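Local coordinates for hypothetical protein AF1704 (Archaeoglobus fulgidus, PDB 1ZBM), which probably converts cyclic dehypoxanthine futalosine into 1,4-dihydroxy-6-naphthoate, a step in the biosynthesis of menaquinone, at residues 152-156 with 236-241; 81-87 with 180-186; 18-24 with 221-227. One frame throughout, in Å; residues are numbered along the deposited sequence.

Contact 1 (152-156 with 236-241); sequences HEGQI and RFAMMY
Ile156 and Phe237 carry the apolar half of this contact, and Gln155 carries the polar half. The Ile156 side chain passes obliquely over the start of the Phe237 side chain, with Ile156 CD1 3.9 Å from Phe237 CB. Its other branch turns to the next helix turn, where Ile156 CG2 lies 3.9 Å from CE of selenomethionine Met240. Arg236 closes this side: its guanidinium lays one face over Ile156 CB. Phe237 has CG anti to the backbone N (chi1 -178°), which carries the ring out to the 3-10 turn. Glu153 covers one ring face, Glu153 CB 4.2 Å from the centroid of the Phe237 ring and almost on the normal, a CH-pi contact. The Glu153 carboxylate turns away to Arg227. Gln155 NE2 approaches the Phe237 ring at its edge.

Gln155 OE1 lies at the edge of the Tyr241 ring, the amide and ring planes 72° apart. Tyr241 OH donates to Gln155 OE1 at 2.6 Å, in the carbonyl plane and on a lone pair. Gln155 NE2 bonds back to His152 O at 3.2 Å, from the face opposite to that used by Gln155 N. A leucine in place of Gln155 would probably leave the Tyr241 hydroxyl without this acceptor and His152 O with one donor fewer. The amide thus ties helix 231-241 to the backbone of His152, the predicted proton acceptor, and may help to position it.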
loop_
_atom_site.group_PDB
_atom_site.type_symbol
_atom_site.label_atom_id
_atom_site.label_comp_id
_atom_site.label_asym_id
_atom_site.label_seq_id
_atom_site.Cartn_x
_atom_site.Cartn_y
_atom_site.Cartn_z
ATOM N N HIS A 152 -4.579 -1.528 -6.251
ATOM C CA HIS A 152 -4.885 -2.796 -5.591
ATOM C C HIS A 152 -4.817 -3.967 -6.568
ATOM O O HIS A 152 -4.018 -3.942 -7.498
ATOM C CB HIS A 152 -6.253 -2.721 -4.914
ATOM C CG HIS A 152 -6.320 -1.697 -3.822
ATOM N ND1 HIS A 152 -5.586 -1.801 -2.658
ATOM C CD2 HIS A 152 -6.994 -0.525 -3.738
ATOM C CE1 HIS A 152 -5.806 -0.736 -1.906
ATOM N NE2 HIS A 152 -6.656 0.054 -2.538
ATOM N N GLU A 153 -5.651 -4.983 -6.370
ATOM C CA GLU A 153 -5.591 -6.163 -7.221
ATOM C C GLU A 153 -5.915 -5.926 -8.692
ATOM O O GLU A 153 -5.842 -6.848 -9.511
ATOM C CB GLU A 153 -6.472 -7.300 -6.665
ATOM C CG GLU A 153 -7.977 -7.073 -6.757
ATOM C CD GLU A 153 -8.512 -6.155 -5.680
ATOM O OE1 GLU A 153 -9.738 -5.894 -5.694
ATOM O OE2 GLU A 153 -7.722 -5.705 -4.817
ATOM N N GLY A 154 -6.264 -4.692 -9.039
ATOM C CA GLY A 154 -6.570 -4.383 -10.424
ATOM C C GLY A 154 -5.333 -4.574 -11.286
ATOM O O GLY A 154 -5.428 -5.026 -12.426
ATOM N N GLN A 155 -4.171 -4.235 -10.725
ATOM C CA GLN A 155 -2.893 -4.354 -11.424
ATOM C C GLN A 155 -2.619 -5.741 -12.013
ATOM O O GLN A 155 -1.784 -5.874 -12.905
ATOM C CB GLN A 155 -1.734 -3.931 -10.499
ATOM C CG GLN A 155 -1.697 -4.633 -9.140
ATOM C CD GLN A 155 -0.537 -4.182 -8.238
ATOM O OE1 GLN A 155 0.614 -4.570 -8.438
ATOM N NE2 GLN A 155 -0.851 -3.355 -7.243
ATOM N N ILE A 156 -3.305 -6.772 -11.525
ATOM C CA ILE A 156 -3.106 -8.118 -12.066
ATOM C C ILE A 156 -4.397 -8.740 -12.577
ATOM O O ILE A 156 -4.441 -9.946 -12.822
ATOM C CB ILE A 156 -2.530 -9.107 -11.020
ATOM C CG1 ILE A 156 -3.579 -9.368 -9.930
ATOM C CG2 ILE A 156 -1.210 -8.563 -10.451
ATOM C CD1 ILE A 156 -3.163 -10.414 -8.919
ATOM N N ARG A 236 -1.257 -15.185 -4.897
ATOM C CA ARG A 236 -0.236 -14.550 -5.724
ATOM C C ARG A 236 -0.130 -13.058 -5.400
ATOM O O ARG A 236 0.971 -12.532 -5.258
ATOM C CB ARG A 236 -0.579 -14.757 -7.205
ATOM C CG ARG A 236 0.351 -14.074 -8.201
ATOM C CD ARG A 236 -0.192 -14.257 -9.625
ATOM N NE ARG A 236 0.149 -13.140 -10.508
ATOM C CZ ARG A 236 -0.518 -12.839 -11.620
ATOM N NH1 ARG A 236 -0.142 -11.806 -12.362
ATOM N NH2 ARG A 236 -1.566 -13.569 -11.986
ATOM N N PHE A 237 -1.275 -12.388 -5.274
ATOM C CA PHE A 237 -1.300 -10.958 -4.966
ATOM C C PHE A 237 -0.726 -10.675 -3.585
ATOM O O PHE A 237 0.115 -9.786 -3.411
ATOM C CB PHE A 237 -2.734 -10.412 -5.022
ATOM C CG PHE A 237 -2.828 -8.929 -4.767
ATOM C CD1 PHE A 237 -2.339 -8.020 -5.704
ATOM C CD2 PHE A 237 -3.401 -8.444 -3.594
ATOM C CE1 PHE A 237 -2.414 -6.654 -5.477
ATOM C CE2 PHE A 237 -3.481 -7.081 -3.355
ATOM C CZ PHE A 237 -2.987 -6.180 -4.303
ATOM N N ALA A 238 -1.195 -11.427 -2.600
ATOM C CA ALA A 238 -0.725 -11.248 -1.238
ATOM C C ALA A 238 0.772 -11.521 -1.147
ATOM O O ALA A 238 1.499 -10.767 -0.508
ATOM C CB ALA A 238 -1.485 -12.176 -0.296
HETATM N N MSE A 239 1.231 -12.593 -1.787
HETATM C CA MSE A 239 2.644 -12.946 -1.753
HETATM C C MSE A 239 3.517 -11.904 -2.461
HETATM O O MSE A 239 4.724 -11.823 -2.212
HETATM C CB MSE A 239 2.856 -14.330 -2.372
HETATM C CG MSE A 239 3.459 -15.355 -1.416
HETATM SE SE MSE A 239 2.258 -16.801 -0.878
HETATM C CE MSE A 239 2.115 -17.717 -2.586
HETATM N N MSE A 240 2.899 -11.112 -3.334
HETATM C CA MSE A 240 3.592 -10.053 -4.072
HETATM C C MSE A 240 3.949 -8.879 -3.162
HETATM O O MSE A 240 4.970 -8.221 -3.361
HETATM C CB MSE A 240 2.714 -9.525 -5.215
HETATM C CG MSE A 240 2.766 -10.350 -6.503
HETATM SE SE MSE A 240 1.393 -9.871 -7.794
HETATM C CE MSE A 240 2.079 -8.191 -8.463
ATOM N N TYR A 241 3.102 -8.617 -2.169
ATOM C CA TYR A 241 3.326 -7.506 -1.259
ATOM C C TYR A 241 3.490 -7.886 0.208
ATOM O O TYR A 241 3.444 -7.028 1.090
ATOM C CB TYR A 241 2.199 -6.487 -1.423
ATOM C CG TYR A 241 2.222 -5.799 -2.771
ATOM C CD1 TYR A 241 3.262 -4.933 -3.114
ATOM C CD2 TYR A 241 1.225 -6.036 -3.717
ATOM C CE1 TYR A 241 3.309 -4.323 -4.368
ATOM C CE2 TYR A 241 1.264 -5.432 -4.971
ATOM C CZ TYR A 241 2.307 -4.579 -5.289
ATOM O OH TYR A 241 2.352 -3.997 -6.530
#

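Contact 2 (81-87 with 180-186); sequences AGASVGD and PLPLGLN
The flat groups that meet between Ser84 and the 183-184 pair are peptide units. Ser84 O receives Leu183 N almost head-on at 2.9 Å and Gly184 N at 3.3 Å, the latter tilted slightly from the carbonyl plane. The Gly184 carbonyl is met differently: Ser84 N lies above its plane, at 2.7 Å from Gly184 O. Two residues facing one make this a classic beta bulge in an antiparallel pair.

Strands 76-86 and 181-189 belong to one mixed sheet. The chain leaves that sheet after 76-86 for the second sheet and returns at 181-189. The pair is therefore consistent with the hinge of a type 2 periplasmic-binding-protein fold.

Beyond the bulge, Val85 and Pro182 form a non-hydrogen-bonded pair. Gly86 and Leu181 form a hydrogen-bonded pair with two bonds between them, Gly86 N to Leu181 O and Leu181 N to Gly86 O. Val85 and Pro182 point to one face of the sheet, where helix 251-265 covers them. Ser84 and Leu181 point to the other. Leu183 O bonds to Thr114 OG1, a predicted substrate-binding residue.

At Gly82 the backbone angles call for glycine, and a CB would also run into Asn186 CG. At Gly184 a CB would collide with Ser84 OG as that side chain is placed. Ser84 OG sits between its own N and carbonyl carbon (chi1 62°), which brings it over to Gly184 N for a weak bond. At the far end the packing is tight: Val85 CG1 lies 3.4 Å from Pro180 CB.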
loop_
_atom_site.group_PDB
_atom_site.type_symbol
_atom_site.label_atom_id
_atom_site.label_comp_id
_atom_site.label_asym_id
_atom_site.label_seq_id
_atom_site.Cartn_x
_atom_site.Cartn_y
_atom_site.Cartn_z
ATOM N N ALA A 81 8.675 -3.471 9.926
ATOM C CA ALA A 81 7.817 -4.495 9.346
ATOM C C ALA A 81 6.440 -3.977 8.938
ATOM O O ALA A 81 5.859 -3.112 9.604
ATOM C CB ALA A 81 7.652 -5.644 10.334
ATOM N N GLY A 82 5.912 -4.528 7.847
ATOM C CA GLY A 82 4.599 -4.132 7.380
ATOM C C GLY A 82 4.581 -3.439 6.037
ATOM O O GLY A 82 3.522 -3.319 5.426
ATOM N N ALA A 83 5.739 -2.988 5.566
ATOM C CA ALA A 83 5.795 -2.292 4.280
ATOM C C ALA A 83 5.446 -3.188 3.094
ATOM O O ALA A 83 5.650 -4.397 3.137
ATOM C CB ALA A 83 7.195 -1.687 4.076
ATOM N N SER A 84 4.899 -2.587 2.045
ATOM C CA SER A 84 4.577 -3.324 0.838
ATOM C C SER A 84 5.507 -2.721 -0.218
ATOM O O SER A 84 5.541 -1.502 -0.408
ATOM C CB SER A 84 3.093 -3.167 0.459
ATOM O OG SER A 84 2.744 -1.823 0.172
ATOM N N VAL A 85 6.281 -3.576 -0.880
ATOM C CA VAL A 85 7.257 -3.116 -1.858
ATOM C C VAL A 85 7.192 -3.865 -3.184
ATOM O O VAL A 85 7.256 -5.093 -3.219
ATOM C CB VAL A 85 8.693 -3.238 -1.258
ATOM C CG1 VAL A 85 9.747 -2.741 -2.247
ATOM C CG2 VAL A 85 8.774 -2.425 0.027
ATOM N N GLY A 86 7.054 -3.117 -4.275
ATOM C CA GLY A 86 6.990 -3.737 -5.585
ATOM C C GLY A 86 8.405 -4.016 -6.039
ATOM O O GLY A 86 9.322 -3.271 -5.704
ATOM N N ASP A 87 8.590 -5.092 -6.792
ATOM C CA ASP A 87 9.911 -5.458 -7.285
ATOM C C ASP A 87 9.694 -6.159 -8.625
ATOM O O ASP A 87 9.607 -7.383 -8.682
ATOM C CB ASP A 87 10.594 -6.400 -6.278
ATOM C CG ASP A 87 12.106 -6.476 -6.461
ATOM O OD1 ASP A 87 12.669 -5.641 -7.204
ATOM O OD2 ASP A 87 12.732 -7.364 -5.843
ATOM N N PRO A 180 14.117 -1.549 -5.259
ATOM C CA PRO A 180 12.710 -1.944 -5.116
ATOM C C PRO A 180 11.815 -0.691 -5.044
ATOM O O PRO A 180 12.311 0.409 -4.815
ATOM C CB PRO A 180 12.711 -2.741 -3.815
ATOM C CG PRO A 180 14.088 -3.337 -3.778
ATOM C CD PRO A 180 14.959 -2.187 -4.231
ATOM N N LEU A 181 10.508 -0.859 -5.219
ATOM C CA LEU A 181 9.574 0.268 -5.195
ATOM C C LEU A 181 8.702 0.325 -3.924
ATOM O O LEU A 181 7.768 -0.470 -3.778
ATOM C CB LEU A 181 8.655 0.183 -6.421
ATOM C CG LEU A 181 8.004 1.443 -7.009
ATOM C CD1 LEU A 181 6.821 1.034 -7.892
ATOM C CD2 LEU A 181 7.547 2.365 -5.913
ATOM N N PRO A 182 8.982 1.275 -3.006
ATOM C CA PRO A 182 8.230 1.447 -1.752
ATOM C C PRO A 182 6.814 1.931 -2.036
ATOM O O PRO A 182 6.642 3.006 -2.606
ATOM C CB PRO A 182 9.024 2.517 -0.998
ATOM C CG PRO A 182 10.370 2.512 -1.654
ATOM C CD PRO A 182 10.062 2.268 -3.096
ATOM N N LEU A 183 5.800 1.170 -1.628
ATOM C CA LEU A 183 4.418 1.585 -1.888
ATOM C C LEU A 183 3.626 1.906 -0.624
ATOM O O LEU A 183 3.204 3.044 -0.425
ATOM C CB LEU A 183 3.689 0.507 -2.687
ATOM C CG LEU A 183 4.271 0.238 -4.069
ATOM C CD1 LEU A 183 3.690 -1.046 -4.605
ATOM C CD2 LEU A 183 3.969 1.418 -5.000
ATOM N N GLY A 184 3.411 0.893 0.208
ATOM C CA GLY A 184 2.683 1.087 1.444
ATOM C C GLY A 184 3.634 0.862 2.597
ATOM O O GLY A 184 4.556 0.056 2.490
ATOM N N LEU A 185 3.430 1.563 3.703
ATOM C CA LEU A 185 4.316 1.407 4.852
ATOM C C LEU A 185 3.551 1.239 6.160
ATOM O O LEU A 185 2.391 1.633 6.282
ATOM C CB LEU A 185 5.213 2.639 4.980
ATOM C CG LEU A 185 6.063 3.109 3.802
ATOM C CD1 LEU A 185 6.584 4.506 4.107
ATOM C CD2 LEU A 185 7.212 2.147 3.547
ATOM N N ASN A 186 4.208 0.652 7.146
ATOM C CA ASN A 186 3.572 0.538 8.437
ATOM C C ASN A 186 4.205 1.659 9.251
ATOM O O ASN A 186 5.423 1.751 9.341
ATOM C CB ASN A 186 3.832 -0.818 9.086
ATOM C CG ASN A 186 2.549 -1.508 9.494
ATOM O OD1 ASN A 186 2.537 -2.376 10.371
ATOM N ND2 ASN A 186 1.453 -1.125 8.851
#

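Contact 3 (18-24 with 221-227); sequences PDADDAF and YAMKYSR
Ala20 and Ala222 bring the first turn of helix 20-30 and helix 215-222 together, their CA atoms 4.8 Å apart. Small side chains allow this. Ala23 CB lies 3.8 Å from Ala222 CB, and Ala222 CB also reaches Ala20 O and Phe24 N.

Tyr225 packs beside them. Its CG is anti to the carbonyl carbon (chi1 -60°), which lays the ring against Pro18. Pro18 CA stands over the ring centre, and Pro18 CB makes a CH-pi contact 3.9 Å from the centroid of the Tyr225 ring. Lys224 CG covers the opposite face, offset toward the rim, and Ala23 CB meets the ring at its edge.

Arg227 grips the loop at Pro18 and Asp19. Its chain bends at chi2 and chi3 and curls the guanidinium back over Tyr225 O. Arg227 NH1 donates to Pro18 O at 2.8 Å. Arg227 NH2 forms a salt bridge to Asp19 OD1 at 2.6 Å, nearly straight at 174°. Asp19 OD1 accepts with its anti lone pair and lies in the guanidinium plane. The carboxylate and guanidinium planes stand nearly perpendicular (86°). Asp19 OD2 is bonded to Thr17 OG1, and Arg227 NE is held by Glu153. A water links Ala20 N, at 3.0 Å, to Tyr225 O.

Asp19 stands just before helix 20-30 and its side chain touches His152, the predicted proton acceptor. The loop between strand 11-16 and helix 20-30, with its bound arginine, probably lines the active-site cleft, consistent with a fold of the periplasmic-binding-protein type.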
loop_
_atom_site.group_PDB
_atom_site.type_symbol
_atom_site.label_atom_id
_atom_site.label_comp_id
_atom_site.label_asym_id
_atom_site.label_seq_id
_atom_site.Cartn_x
_atom_site.Cartn_y
_atom_site.Cartn_z
ATOM N N PRO A 18 -8.844 -2.878 4.145
ATOM C CA PRO A 18 -9.736 -3.970 3.739
ATOM C C PRO A 18 -9.228 -4.570 2.432
ATOM O O PRO A 18 -9.912 -4.525 1.414
ATOM C CB PRO A 18 -11.091 -3.278 3.548
ATOM C CG PRO A 18 -10.907 -1.882 4.137
ATOM C CD PRO A 18 -9.473 -1.574 3.878
ATOM N N ASP A 19 -8.009 -5.096 2.458
ATOM C CA ASP A 19 -7.421 -5.706 1.275
ATOM C C ASP A 19 -6.858 -7.076 1.634
ATOM O O ASP A 19 -6.388 -7.298 2.755
ATOM C CB ASP A 19 -6.310 -4.823 0.702
ATOM C CG ASP A 19 -6.802 -3.438 0.313
ATOM O OD1 ASP A 19 -7.770 -3.344 -0.469
ATOM O OD2 ASP A 19 -6.217 -2.446 0.786
ATOM N N ALA A 20 -6.912 -7.988 0.668
ATOM C CA ALA A 20 -6.429 -9.352 0.847
ATOM C C ALA A 20 -5.001 -9.390 1.378
ATOM O O ALA A 20 -4.734 -9.991 2.419
ATOM C CB ALA A 20 -6.512 -10.100 -0.479
ATOM N N ASP A 21 -4.086 -8.743 0.664
ATOM C CA ASP A 21 -2.694 -8.729 1.082
ATOM C C ASP A 21 -2.574 -8.299 2.543
ATOM O O ASP A 21 -1.758 -8.838 3.292
ATOM C CB ASP A 21 -1.883 -7.795 0.178
ATOM C CG ASP A 21 -2.369 -6.362 0.237
ATOM O OD1 ASP A 21 -1.614 -5.507 0.735
ATOM O OD2 ASP A 21 -3.506 -6.094 -0.200
ATOM N N ASP A 22 -3.404 -7.345 2.953
ATOM C CA ASP A 22 -3.376 -6.857 4.330
ATOM C C ASP A 22 -3.949 -7.870 5.327
ATOM O O ASP A 22 -3.320 -8.171 6.336
ATOM C CB ASP A 22 -4.132 -5.531 4.433
ATOM C CG ASP A 22 -4.064 -4.938 5.807
ATOM O OD1 ASP A 22 -4.664 -5.515 6.746
ATOM O OD2 ASP A 22 -3.405 -3.888 5.967
ATOM N N ALA A 23 -5.141 -8.390 5.046
ATOM C CA ALA A 23 -5.767 -9.369 5.927
ATOM C C ALA A 23 -4.831 -10.568 6.066
ATOM O O ALA A 23 -4.701 -11.160 7.140
ATOM C CB ALA A 23 -7.111 -9.816 5.338
ATOM N N PHE A 24 -4.188 -10.912 4.955
ATOM C CA PHE A 24 -3.242 -12.018 4.880
ATOM C C PHE A 24 -2.134 -11.796 5.915
ATOM O O PHE A 24 -1.920 -12.624 6.799
ATOM C CB PHE A 24 -2.668 -12.075 3.457
ATOM C CG PHE A 24 -1.703 -13.202 3.219
ATOM C CD1 PHE A 24 -2.158 -14.507 3.042
ATOM C CD2 PHE A 24 -0.336 -12.960 3.186
ATOM C CE1 PHE A 24 -1.259 -15.561 2.813
ATOM C CE2 PHE A 24 0.572 -14.003 2.962
ATOM C CZ PHE A 24 0.106 -15.309 2.783
ATOM N N TYR A 221 -8.973 -16.606 5.279
ATOM C CA TYR A 221 -9.674 -15.517 5.935
ATOM C C TYR A 221 -9.606 -14.257 5.066
ATOM O O TYR A 221 -10.588 -13.531 4.930
ATOM C CB TYR A 221 -9.041 -15.235 7.292
ATOM C CG TYR A 221 -9.563 -13.985 7.957
ATOM C CD1 TYR A 221 -10.829 -13.959 8.540
ATOM C CD2 TYR A 221 -8.799 -12.820 7.982
ATOM C CE1 TYR A 221 -11.327 -12.803 9.135
ATOM C CE2 TYR A 221 -9.283 -11.654 8.573
ATOM C CZ TYR A 221 -10.547 -11.651 9.147
ATOM O OH TYR A 221 -11.046 -10.509 9.727
ATOM N N ALA A 222 -8.440 -14.015 4.475
ATOM C CA ALA A 222 -8.217 -12.845 3.637
ATOM C C ALA A 222 -9.204 -12.751 2.494
ATOM O O ALA A 222 -9.456 -11.666 1.964
ATOM C CB ALA A 222 -6.795 -12.866 3.083
HETATM N N MSE A 223 -9.756 -13.893 2.104
HETATM C CA MSE A 223 -10.711 -13.929 1.008
HETATM C C MSE A 223 -11.844 -12.918 1.186
HETATM O O MSE A 223 -12.413 -12.447 0.204
HETATM C CB MSE A 223 -11.280 -15.349 0.850
HETATM C CG MSE A 223 -10.255 -16.384 0.373
HETATM SE SE MSE A 223 -9.410 -15.911 -1.315
HETATM C CE MSE A 223 -10.954 -15.999 -2.471
ATOM N N LYS A 224 -12.174 -12.567 2.425
ATOM C CA LYS A 224 -13.252 -11.597 2.630
ATOM C C LYS A 224 -12.993 -10.273 1.886
ATOM O O LYS A 224 -13.908 -9.471 1.690
ATOM C CB LYS A 224 -13.462 -11.323 4.118
ATOM C CG LYS A 224 -12.247 -10.784 4.810
ATOM C CD LYS A 224 -12.445 -10.759 6.300
ATOM C CE LYS A 224 -13.585 -9.848 6.689
ATOM N NZ LYS A 224 -13.542 -9.666 8.157
ATOM N N TYR A 225 -11.751 -10.057 1.467
ATOM C CA TYR A 225 -11.398 -8.848 0.736
ATOM C C TYR A 225 -10.847 -9.169 -0.649
ATOM O O TYR A 225 -10.285 -8.298 -1.312
ATOM C CB TYR A 225 -10.365 -8.034 1.516
ATOM C CG TYR A 225 -10.836 -7.589 2.879
ATOM C CD1 TYR A 225 -12.025 -6.879 3.031
ATOM C CD2 TYR A 225 -10.089 -7.868 4.020
ATOM C CE1 TYR A 225 -12.454 -6.460 4.289
ATOM C CE2 TYR A 225 -10.517 -7.450 5.278
ATOM C CZ TYR A 225 -11.698 -6.747 5.399
ATOM O OH TYR A 225 -12.123 -6.321 6.636
ATOM N N SER A 226 -11.009 -10.418 -1.081
ATOM C CA SER A 226 -10.506 -10.867 -2.383
ATOM C C SER A 226 -11.102 -10.123 -3.570
ATOM O O SER A 226 -10.478 -10.027 -4.627
ATOM C CB SER A 226 -10.760 -12.362 -2.555
ATOM O OG SER A 226 -12.141 -12.650 -2.438
ATOM N N ARG A 227 -12.320 -9.620 -3.412
ATOM C CA ARG A 227 -12.957 -8.875 -4.491
ATOM C C ARG A 227 -13.088 -9.692 -5.785
ATOM O O ARG A 227 -12.698 -9.226 -6.854
ATOM C CB ARG A 227 -12.151 -7.599 -4.771
ATOM C CG ARG A 227 -12.926 -6.296 -4.595
ATOM C CD ARG A 227 -12.519 -5.544 -3.319
ATOM N NE ARG A 227 -11.110 -5.167 -3.337
ATOM C CZ ARG A 227 -10.446 -4.680 -2.293
ATOM N NH1 ARG A 227 -11.065 -4.503 -1.132
ATOM N NH2 ARG A 227 -9.151 -4.395 -2.403
HETATM O O HOH W 1 -7.589 -7.287 -2.219
#

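How the contacts relate
Contact 1 joins the other two. Its centre lies 12 Å from that of contact 2 and 11 Å from that of contact 3. Tyr241 meets the bulged strands, Tyr241 CE1 3.3 Å from Leu183 CD1 and Tyr241 CB 3.9 Å from Ser84 CB. Toward contact 3, Glu153 OE1 forms a salt bridge with Arg227 NE at 2.8 Å, and Ala238 CB packs on Phe24 CG. Contacts 2 and 3 do not touch, their nearest atoms about 5 Å apart. All three probably border the active site: contact 1 holds His152, contact 3 brings Asp19 OD2 3.2 Å from His152 CE1, and contact 2 places the Leu183 side chain about 4 Å from that of Thr114, a predicted substrate-binding residue.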